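Local atomic coordinates of enoyl-[acyl-carrier-protein] reductase [FMN] (Thermotoga maritima, PDB entry 5GVJ), a protein that probably reduces enoyl-acyl carrier protein substrates with the help of FMN and NADH in bacterial fatty-acid synthesis. Residues His205-Tyr208 / Lys209-Val213. The protein carries 1 engineered substitution. Numbering follows the deposited sequence.
Sequences HPVY and KEKIV. With NA (sodium ion), chain C.
I212, whose side chain meets Y208 one turn back, also lends its carbonyl oxygen to a sodium ion at the C-terminal end of helix 206-214 in this TIM-barrel-type enzyme. An imidazole cap starts the helix: H205 ND1 accepts from V207 N at 3.0 Å, near the ring plane and almost straight (N-H...N 169°). With CG anti to its own backbone N (chi1 -168°), the H205 ring swings to the helix start. After a weak K209 N to H205 O bond, three i to i+4 bonds follow with N-H...O angles of 155-159°: E210 N to P206 O at 2.9 Å, K211 N to V207 O, and I212 N to Y208 O. On the buried face I212 CD1 lies at the edge of the phenol ring, near its plane, 3.8 Å from Y208 CD1. The F275 ring also meets that of Y208, and I212 packs next to T194, which binds FMN in another structure of this protein. The extended K209 side chain leads away from the helix, where NZ bonds S199 O and S202 O. Carbonyls at a helix C-terminal end suit a cation, and six oxygens hold the sodium: A215 O, A281 O, I284 O, a water, I212 O at 2.4 Å and V213 O at 2.5 Å.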
ATOM      1  N   HIS A 205     -26.742   5.457  -4.677  1.00 18.72           N
ATOM      2  CA  HIS A 205     -27.654   6.249  -3.854  1.00 19.35           C
ATOM      3  C   HIS A 205     -26.909   7.417  -3.204  1.00 23.62           C
ATOM      4  O   HIS A 205     -25.742   7.269  -2.821  1.00 22.32           O
ATOM      5  CB  HIS A 205     -28.276   5.351  -2.781  1.00 23.03           C
ATOM      6  CG  HIS A 205     -29.435   5.965  -2.055  1.00 26.98           C
ATOM      7  ND1 HIS A 205     -29.276   6.858  -1.019  1.00 25.47           N
ATOM      8  CD2 HIS A 205     -30.771   5.785  -2.194  1.00 27.76           C
ATOM      9  CE1 HIS A 205     -30.462   7.215  -0.559  1.00 29.56           C
ATOM     10  NE2 HIS A 205     -31.387   6.577  -1.254  1.00 27.82           N
ATOM     11  N   PRO A 206     -27.543   8.592  -3.073  1.00 23.16           N
ATOM     12  CA  PRO A 206     -26.856   9.734  -2.438  1.00 21.59           C
ATOM     13  C   PRO A 206     -26.226   9.412  -1.092  1.00 23.92           C
ATOM     14  O   PRO A 206     -25.179   9.980  -0.756  1.00 23.86           O
ATOM     15  CB  PRO A 206     -27.976  10.776  -2.301  1.00 23.14           C
ATOM     16  CG  PRO A 206     -28.902  10.474  -3.439  1.00 27.35           C
ATOM     17  CD  PRO A 206     -28.886   8.961  -3.567  1.00 23.35           C
ATOM     18  N   VAL A 207     -26.820   8.503  -0.318  1.00 25.38           N
ATOM     19  CA  VAL A 207     -26.262   8.147   0.987  1.00 25.43           C
ATOM     20  C   VAL A 207     -24.921   7.446   0.816  1.00 23.88           C
ATOM     21  O   VAL A 207     -23.988   7.639   1.614  1.00 21.37           O
ATOM     22  CB  VAL A 207     -27.259   7.268   1.761  1.00 25.61           C
ATOM     23  CG1 VAL A 207     -26.575   6.597   2.924  1.00 29.15           C
ATOM     24  CG2 VAL A 207     -28.438   8.107   2.238  1.00 30.46           C
ATOM     25  N   TYR A 208     -24.821   6.589  -0.202  1.00 19.90           N
ATOM     26  CA  TYR A 208     -23.555   5.937  -0.517  1.00 19.89           C
ATOM     27  C   TYR A 208     -22.469   6.977  -0.749  1.00 19.97           C
ATOM     28  O   TYR A 208     -21.373   6.885  -0.185  1.00 20.33           O
ATOM     29  CB  TYR A 208     -23.734   5.049  -1.747  1.00 20.45           C
ATOM     30  CG  TYR A 208     -22.818   3.855  -1.843  1.00 21.29           C
ATOM     31  CD1 TYR A 208     -21.454   4.009  -2.079  1.00 25.22           C
ATOM     32  CD2 TYR A 208     -23.321   2.567  -1.733  1.00 22.37           C
ATOM     33  CE1 TYR A 208     -20.612   2.901  -2.181  1.00 24.15           C
ATOM     34  CE2 TYR A 208     -22.492   1.458  -1.836  1.00 27.81           C
ATOM     35  CZ  TYR A 208     -21.139   1.631  -2.060  1.00 23.58           C
ATOM     36  OH  TYR A 208     -20.320   0.529  -2.165  1.00 25.06           O
ATOM     37  N   LYS A 209     -22.777   8.000  -1.550  1.00 18.56           N
ATOM     38  CA  LYS A 209     -21.809   9.062  -1.816  1.00 20.46           C
ATOM     39  C   LYS A 209     -21.449   9.815  -0.538  1.00 23.38           C
ATOM     40  O   LYS A 209     -20.271  10.098  -0.279  1.00 22.02           O
ATOM     41  CB  LYS A 209     -22.367  10.018  -2.871  1.00 19.55           C
ATOM     42  CG  LYS A 209     -22.555   9.359  -4.247  1.00 22.00           C
ATOM     43  CD  LYS A 209     -23.073  10.350  -5.279  1.00 18.48           C
ATOM     44  CE  LYS A 209     -23.425   9.666  -6.608  1.00 16.68           C
ATOM     45  NZ  LYS A 209     -23.901  10.675  -7.583  1.00 19.33           N
ATOM     46  N   GLU A 210     -22.452  10.134   0.281  1.00 20.41           N
ATOM     47  CA  GLU A 210     -22.195  10.883   1.506  1.00 20.96           C
ATOM     48  C   GLU A 210     -21.316  10.087   2.462  1.00 21.18           C
ATOM     49  O   GLU A 210     -20.469  10.657   3.157  1.00 21.22           O
ATOM     50  CB  GLU A 210     -23.519  11.254   2.186  1.00 29.67           C
ATOM     51  CG  GLU A 210     -24.393  12.237   1.397  1.00 36.41           C
ATOM     52  CD  GLU A 210     -25.860  12.248   1.854  1.00 48.59           C
ATOM     53  OE1 GLU A 210     -26.696  12.895   1.172  1.00 53.81           O
ATOM     54  OE2 GLU A 210     -26.173  11.605   2.888  1.00 47.27           O
ATOM     55  N   LYS A 211     -21.518   8.768   2.533  1.00 19.89           N
ATOM     56  CA  LYS A 211     -20.699   7.959   3.429  1.00 22.33           C
ATOM     57  C   LYS A 211     -19.243   7.926   2.977  1.00 21.58           C
ATOM     58  O   LYS A 211     -18.331   7.968   3.812  1.00 19.51           O
ATOM     59  CB  LYS A 211     -21.270   6.543   3.539  1.00 21.10           C
ATOM     60  CG  LYS A 211     -22.580   6.507   4.316  1.00 26.04           C
ATOM     61  CD  LYS A 211     -22.339   6.937   5.762  1.00 34.86           C
ATOM     62  CE  LYS A 211     -23.543   7.692   6.339  1.00 41.01           C
ATOM     63  NZ  LYS A 211     -24.105   7.053   7.564  1.00 45.76           N
ATOM     64  N   ILE A 212     -19.001   7.872   1.667  1.00 19.00           N
ATOM     65  CA  ILE A 212     -17.627   7.905   1.161  1.00 16.87           C
ATOM     66  C   ILE A 212     -16.957   9.221   1.536  1.00 19.79           C
ATOM     67  O   ILE A 212     -15.818   9.251   2.020  1.00 18.39           O
ATOM     68  CB  ILE A 212     -17.612   7.682  -0.359  1.00 17.52           C
ATOM     69  CG1 ILE A 212     -18.026   6.241  -0.693  1.00 19.91           C
ATOM     70  CG2 ILE A 212     -16.231   8.041  -0.951  1.00 16.43           C
ATOM     71  CD1 ILE A 212     -18.222   5.990  -2.192  1.00 18.19           C
ATOM     72  N   VAL A 213     -17.658  10.332   1.304  1.00 18.69           N
ATOM     73  CA  VAL A 213     -17.132  11.646   1.650  1.00 18.15           C
ATOM     74  C   VAL A 213     -16.775  11.704   3.131  1.00 19.17           C
ATOM     75  O   VAL A 213     -15.687  12.149   3.509  1.00 19.78           O
ATOM     76  CB  VAL A 213     -18.151  12.737   1.276  1.00 21.99           C
ATOM     77  CG1 VAL A 213     -17.816  14.040   1.969  1.00 17.50           C
ATOM     78  CG2 VAL A 213     -18.195  12.918  -0.237  1.00 19.42           C
TER
HETATM   79 NA    NA C 401     -13.936  10.579   2.746  1.00 20.40          NA
HETATM   80  O   HOH W   1     -12.313  12.076   3.915  1.00 17.64           O